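Two-domain protein containing predicted PHP-like metal-dependent phosphoesterase (Bacteroides vulgatus ATCC 8482, PDB 3E38) probably acts as a metal-dependent phosphoesterase of the PHP type, binding three zinc ions in one domain and carrying an Ig-like domain beside it. Local coordinates at residues T147-W151 / W181-K185; E241-E247 / N328-A332. All coordinates share one frame; numbering follows the deposited sequence.

Contact 1 (T147-W151 / W181-K185)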
loop_
_atom_site.group_PDB
_atom_site.type_symbol
_atom_site.label_atom_id
_atom_site.label_comp_id
_atom_site.label_asym_id
_atom_site.label_seq_id
_atom_site.Cartn_x
_atom_site.Cartn_y
_atom_site.Cartn_z
ATOM N N THR B 147 28.646 -23.527 -5.288
ATOM C CA THR B 147 29.405 -22.515 -5.987
ATOM C C THR B 147 28.954 -22.401 -7.433
ATOM O O THR B 147 28.697 -23.410 -8.074
ATOM C CB THR B 147 30.897 -22.896 -5.998
ATOM O OG1 THR B 147 31.457 -22.739 -4.687
ATOM C CG2 THR B 147 31.642 -22.017 -6.948
ATOM N N THR B 148 28.885 -21.164 -7.922
ATOM C CA THR B 148 28.496 -20.855 -9.319
ATOM C C THR B 148 29.707 -20.920 -10.220
ATOM O O THR B 148 30.455 -19.958 -10.357
ATOM C CB THR B 148 27.880 -19.452 -9.458
ATOM O OG1 THR B 148 26.879 -19.287 -8.464
ATOM C CG2 THR B 148 27.265 -19.227 -10.848
ATOM N N LYS B 149 29.898 -22.073 -10.835
ATOM C CA LYS B 149 31.048 -22.282 -11.711
ATOM C C LYS B 149 30.757 -22.210 -13.191
ATOM O O LYS B 149 29.587 -22.256 -13.672
ATOM C CB LYS B 149 31.668 -23.652 -11.443
ATOM C CG LYS B 149 32.061 -23.829 -10.011
ATOM C CD LYS B 149 32.502 -25.235 -9.691
ATOM C CE LYS B 149 32.955 -25.298 -8.226
ATOM N NZ LYS B 149 33.360 -26.665 -7.793
ATOM N N TRP B 150 31.894 -22.113 -13.871
ATOM C CA TRP B 150 32.021 -22.084 -15.335
ATOM C C TRP B 150 32.599 -23.426 -15.736
ATOM O O TRP B 150 33.683 -23.800 -15.338
ATOM C CB TRP B 150 32.924 -20.944 -15.814
ATOM C CG TRP B 150 33.037 -20.829 -17.318
ATOM C CD1 TRP B 150 33.839 -21.577 -18.128
ATOM C CD2 TRP B 150 32.373 -19.890 -18.179
ATOM N NE1 TRP B 150 33.694 -21.190 -19.441
ATOM C CE2 TRP B 150 32.806 -20.151 -19.503
ATOM C CE3 TRP B 150 31.455 -18.867 -17.966
ATOM C CZ2 TRP B 150 32.341 -19.422 -20.616
ATOM C CZ3 TRP B 150 30.972 -18.138 -19.091
ATOM C CH2 TRP B 150 31.428 -18.416 -20.383
ATOM N N TRP B 151 31.843 -24.169 -16.516
ATOM C CA TRP B 151 32.277 -25.511 -16.913
ATOM C C TRP B 151 32.932 -25.537 -18.278
ATOM O O TRP B 151 32.910 -24.563 -19.015
ATOM C CB TRP B 151 31.090 -26.466 -16.894
ATOM C CG TRP B 151 30.455 -26.541 -15.562
ATOM C CD1 TRP B 151 30.006 -25.490 -14.802
ATOM C CD2 TRP B 151 30.104 -27.720 -14.854
ATOM N NE1 TRP B 151 29.427 -25.953 -13.657
ATOM C CE2 TRP B 151 29.468 -27.318 -13.663
ATOM C CE3 TRP B 151 30.235 -29.076 -15.120
ATOM C CZ2 TRP B 151 29.012 -28.219 -12.733
ATOM C CZ3 TRP B 151 29.790 -29.977 -14.174
ATOM C CH2 TRP B 151 29.184 -29.545 -13.002
ATOM N N TRP B 181 32.012 -12.589 -15.574
ATOM C CA TRP B 181 32.091 -13.452 -16.770
ATOM C C TRP B 181 31.808 -12.631 -17.996
ATOM O O TRP B 181 32.534 -12.682 -18.978
ATOM C CB TRP B 181 31.125 -14.633 -16.705
ATOM C CG TRP B 181 31.598 -15.649 -15.743
ATOM C CD1 TRP B 181 32.896 -15.881 -15.406
ATOM C CD2 TRP B 181 30.829 -16.659 -15.072
ATOM N NE1 TRP B 181 32.980 -16.915 -14.504
ATOM C CE2 TRP B 181 31.730 -17.427 -14.306
ATOM C CE3 TRP B 181 29.502 -17.005 -15.067
ATOM C CZ2 TRP B 181 31.319 -18.478 -13.516
ATOM C CZ3 TRP B 181 29.098 -18.062 -14.291
ATOM C CH2 TRP B 181 29.987 -18.778 -13.525
ATOM N N CYS B 182 30.749 -11.860 -17.914
ATOM C CA CYS B 182 30.365 -10.998 -19.028
ATOM C C CYS B 182 31.434 -9.949 -19.296
ATOM O O CYS B 182 31.724 -9.621 -20.462
ATOM C CB CYS B 182 29.039 -10.314 -18.776
ATOM S SG CYS B 182 27.649 -11.445 -18.667
ATOM N N LEU B 183 32.079 -9.498 -18.226
ATOM C CA LEU B 183 33.129 -8.480 -18.348
ATOM C C LEU B 183 34.343 -9.107 -19.038
ATOM O O LEU B 183 34.868 -8.554 -20.000
ATOM C CB LEU B 183 33.540 -7.824 -17.011
ATOM C CG LEU B 183 32.493 -7.015 -16.240
ATOM C CD1 LEU B 183 33.133 -6.477 -14.956
ATOM C CD2 LEU B 183 31.843 -5.873 -17.063
ATOM N N ASP B 184 34.718 -10.301 -18.613
ATOM C CA ASP B 184 35.918 -10.962 -19.174
ATOM C C ASP B 184 35.695 -11.513 -20.571
ATOM O O ASP B 184 36.587 -11.489 -21.407
ATOM C CB ASP B 184 36.374 -12.118 -18.294
ATOM C CG ASP B 184 36.798 -11.663 -16.906
ATOM O OD1 ASP B 184 37.192 -10.484 -16.759
ATOM O OD2 ASP B 184 36.729 -12.491 -15.968
ATOM N N LYS B 185 34.477 -11.956 -20.837
ATOM C CA LYS B 185 34.166 -12.641 -22.099
ATOM C C LYS B 185 33.402 -11.768 -23.098
ATOM O O LYS B 185 32.982 -12.211 -24.161
ATOM C CB LYS B 185 33.433 -13.947 -21.749
ATOM C CG LYS B 185 34.449 -15.013 -21.327
ATOM C CD LYS B 185 33.981 -16.098 -20.337
ATOM C CE LYS B 185 35.208 -17.061 -20.049
ATOM N NZ LYS B 185 35.233 -17.804 -18.724
#
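An aromatic contact, T-shaped between two indoles and finished by a cation-pi contact, joins the loop ahead of helix 152-159 to the C-terminal part of helix 176-185 at the surface of the zinc-binding domain. Trp150 sends the benzo edge of its indole against the face of Trp181: the centroids of the Trp150 six-membered ring and the Trp181 five-membered ring are 5.0 Å apart, with the planes at 66°. The atom that does the touching is Trp150 CE3, which stands over the centre of the indole, 3.7 Å from Trp181 CD2. CB of Trp150 rests on the same ring system, 3.7 Å from Trp181 CZ2. With CG of Trp150 anti to the backbone N (chi1 -177°), the indole reaches out from the loop and meets Lys185 as well.

Lys185, one helical turn after Trp181, comes from the opposite direction and lays its extended chain over one face of Trp150. CD covers the six-membered ring, 3.4 Å from Trp150 CH2, while the ammonium group sits over the five-membered ring, NZ lying 3.6 Å from that centroid and 17° off its normal. The face thus receives aliphatic CH and positive charge at once. On the far rim of Trp181, CH2 lies 3.4 Å from the carbonyl O of Thr148, an oblique approach, and the CG2 methyl of Thr148 touches the same ring carbon.

No hydrogen bond crosses the contact; two of its polar side-chain atoms are held from outside. Trp150 NE1 bonds Thr155 OG1 in helix 152-159, and Thr148 OG1 bonds Arg297 of the second subunit. Both indoles rest on Ile166 of strand 165-170, and Trp181 meets the nearly parallel ring of Trp135 on strand 132-135.

Contact 2 (E241-E247 / N328-A332); sequences ELLIGRE and NFIVA
A short parallel beta pairing joins strand 242-244, at the margin of the mixed sheet of the zinc-binding domain, to residues 328-330 of the Ig-like domain. The bridges Leu243-Phe329 and Ile244-Ile330 fix the register. Leu243 bonds through both its backbone polar atoms, N donating to Asn328 O and O accepting from Ile330 N at 2.8 Å; Gly245 N then bonds Ile330 O at 3.0 Å, with 171° at the hydrogen. Asn328 extends the ladder with its side chain: ND2 donates to Glu241 O at 2.7 Å, the acceptor lying close to the amide plane, 15° out of it. A chi1 of 62°, CG lying between backbone N and carbonyl carbon, turns the amide to Glu241 O; ND2 also donates to Val281 O, and OD1 accepts from Lys283 N.

On one face, Leu243 CD2 lies over the Phe329 ring, 4.2 Å from the centroid, toward the rim. On the other, Ile244 and Ile330 run side by side, with CG1 of Ile244 4.2 Å from Ile330 CB. Past the pairing, Val331 CG1 packs on Glu247 CA at 3.9 Å, and a water takes a hydrogen bond from Glu247 N and gives one to Val331 O.

Backbone bonds with apolar cover on both faces, largely buried, imply a domain junction with defined register, in which the Asn328 amide, held by three hydrogen bonds, ties Glu241 to the Ig-like domain.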
loop_
_atom_site.group_PDB
_atom_site.type_symbol
_atom_site.label_atom_id
_atom_site.label_comp_id
_atom_site.label_asym_id
_atom_site.label_seq_id
_atom_site.Cartn_x
_atom_site.Cartn_y
_atom_site.Cartn_z
ATOM N N GLU B 241 16.775 -3.024 -6.199
ATOM C CA GLU B 241 17.278 -1.627 -6.171
ATOM C C GLU B 241 18.566 -1.491 -6.935
ATOM O O GLU B 241 19.137 -0.382 -7.052
ATOM C CB GLU B 241 17.459 -1.096 -4.722
ATOM C CG GLU B 241 16.121 -0.922 -4.000
ATOM C CD GLU B 241 16.203 -0.230 -2.622
ATOM O OE1 GLU B 241 17.321 -0.050 -2.057
ATOM O OE2 GLU B 241 15.115 0.129 -2.104
ATOM N N LEU B 242 19.043 -2.628 -7.441
ATOM C CA LEU B 242 20.304 -2.619 -8.187
ATOM C C LEU B 242 20.109 -2.422 -9.711
ATOM O O LEU B 242 19.078 -2.799 -10.306
ATOM C CB LEU B 242 21.098 -3.902 -7.925
ATOM C CG LEU B 242 21.369 -4.358 -6.499
ATOM C CD1 LEU B 242 22.182 -5.644 -6.582
ATOM C CD2 LEU B 242 22.103 -3.257 -5.696
ATOM N N LEU B 243 21.085 -1.752 -10.310
ATOM C CA LEU B 243 21.138 -1.611 -11.750
ATOM C C LEU B 243 22.535 -2.065 -12.068
ATOM O O LEU B 243 23.511 -1.558 -11.538
ATOM C CB LEU B 243 20.846 -0.192 -12.235
ATOM C CG LEU B 243 20.702 -0.050 -13.755
ATOM C CD1 LEU B 243 19.369 -0.668 -14.217
ATOM C CD2 LEU B 243 20.769 1.395 -14.165
ATOM N N ILE B 244 22.608 -3.097 -12.891
ATOM C CA ILE B 244 23.861 -3.752 -13.202
ATOM C C ILE B 244 24.269 -3.598 -14.657
ATOM O O ILE B 244 23.506 -3.892 -15.569
ATOM C CB ILE B 244 23.719 -5.243 -12.864
ATOM C CG1 ILE B 244 23.164 -5.377 -11.433
ATOM C CG2 ILE B 244 25.069 -5.982 -13.073
ATOM C CD1 ILE B 244 22.232 -6.539 -11.193
ATOM N N GLY B 245 25.489 -3.133 -14.857
ATOM C CA GLY B 245 26.004 -2.947 -16.207
ATOM C C GLY B 245 27.409 -2.379 -16.324
ATOM O O GLY B 245 28.076 -2.108 -15.345
ATOM N N ARG B 246 27.862 -2.209 -17.554
ATOM C CA ARG B 246 29.182 -1.631 -17.777
ATOM C C ARG B 246 29.169 -0.145 -17.451
ATOM O O ARG B 246 28.234 0.613 -17.724
ATOM C CB ARG B 246 29.709 -1.899 -19.186
ATOM C CG ARG B 246 30.104 -3.340 -19.394
ATOM C CD ARG B 246 30.841 -3.585 -20.712
ATOM N NE ARG B 246 31.023 -5.025 -20.920
ATOM C CZ ARG B 246 30.021 -5.873 -21.150
ATOM N NH1 ARG B 246 28.756 -5.443 -21.160
ATOM N NH2 ARG B 246 30.265 -7.153 -21.299
ATOM N N GLU B 247 30.245 0.225 -16.805
ATOM C CA GLU B 247 30.475 1.585 -16.362
ATOM C C GLU B 247 30.282 2.619 -17.459
ATOM O O GLU B 247 29.805 3.716 -17.216
ATOM C CB GLU B 247 31.906 1.713 -15.851
ATOM C CG GLU B 247 32.233 3.132 -15.563
ATOM C CD GLU B 247 33.646 3.327 -15.176
ATOM O OE1 GLU B 247 34.438 2.376 -15.320
ATOM O OE2 GLU B 247 33.962 4.439 -14.738
ATOM N N ASN B 328 24.546 1.262 -5.641
ATOM C CA ASN B 328 23.591 0.324 -6.231
ATOM C C ASN B 328 23.638 0.309 -7.764
ATOM O O ASN B 328 22.802 -0.279 -8.417
ATOM C CB ASN B 328 22.159 0.556 -5.716
ATOM C CG ASN B 328 21.611 1.906 -6.057
ATOM O OD1 ASN B 328 22.318 2.881 -5.971
ATOM N ND2 ASN B 328 20.286 1.985 -6.353
ATOM N N PHE B 329 24.626 0.999 -8.311
ATOM C CA PHE B 329 24.922 0.971 -9.762
ATOM C C PHE B 329 26.153 0.119 -9.906
ATOM O O PHE B 329 27.294 0.614 -9.894
ATOM C CB PHE B 329 25.151 2.354 -10.334
ATOM C CG PHE B 329 23.868 3.040 -10.798
ATOM C CD1 PHE B 329 22.651 2.715 -10.235
ATOM C CD2 PHE B 329 23.908 4.019 -11.776
ATOM C CE1 PHE B 329 21.506 3.341 -10.652
ATOM C CE2 PHE B 329 22.756 4.648 -12.201
ATOM C CZ PHE B 329 21.561 4.316 -11.638
ATOM N N ILE B 330 25.904 -1.180 -10.057
ATOM C CA ILE B 330 26.971 -2.193 -10.063
ATOM C C ILE B 330 27.682 -2.316 -11.395
ATOM O O ILE B 330 27.084 -2.720 -12.391
ATOM C CB ILE B 330 26.448 -3.555 -9.651
ATOM C CG1 ILE B 330 25.656 -3.454 -8.330
ATOM C CG2 ILE B 330 27.630 -4.523 -9.553
ATOM C CD1 ILE B 330 26.487 -2.947 -7.100
ATOM N N VAL B 331 28.977 -1.986 -11.373
ATOM C CA VAL B 331 29.803 -1.959 -12.577
ATOM C C VAL B 331 30.731 -3.184 -12.652
ATOM O O VAL B 331 31.295 -3.539 -13.698
ATOM C CB VAL B 331 30.570 -0.582 -12.696
ATOM C CG1 VAL B 331 29.553 0.612 -12.671
ATOM C CG2 VAL B 331 31.706 -0.408 -11.616
ATOM N N ALA B 332 30.844 -3.822 -11.507
ATOM C CA ALA B 332 31.610 -5.056 -11.306
ATOM C C ALA B 332 31.119 -5.710 -10.012
ATOM O O ALA B 332 30.545 -5.039 -9.157
ATOM C CB ALA B 332 33.135 -4.793 -11.224
HETATM O O HOH W 1 31.990 -1.856 -15.933
#

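Overall arrangement
Contact 1 is a surface contact within the zinc-binding domain, whereas contact 2 is largely buried and joins that domain to the Ig-like one. Their chemistry follows: 147-151 and 181-185 meet through indole faces, an edge and an ammonium group without a hydrogen bond between them, while 241-247 and 328-332 are registered by backbone bonds. The centres lie about 17 Å apart, and helix 176-185 serves both. From it Leu183 CD1 approaches Val331 O at 3.7 Å and Leu183 CD2 meets Arg246 CG at 3.9 Å; Arg246 NH2 also makes a weak hydrogen bond to Cys182 O. One helix therefore packs against the tryptophan loop and the domain junction.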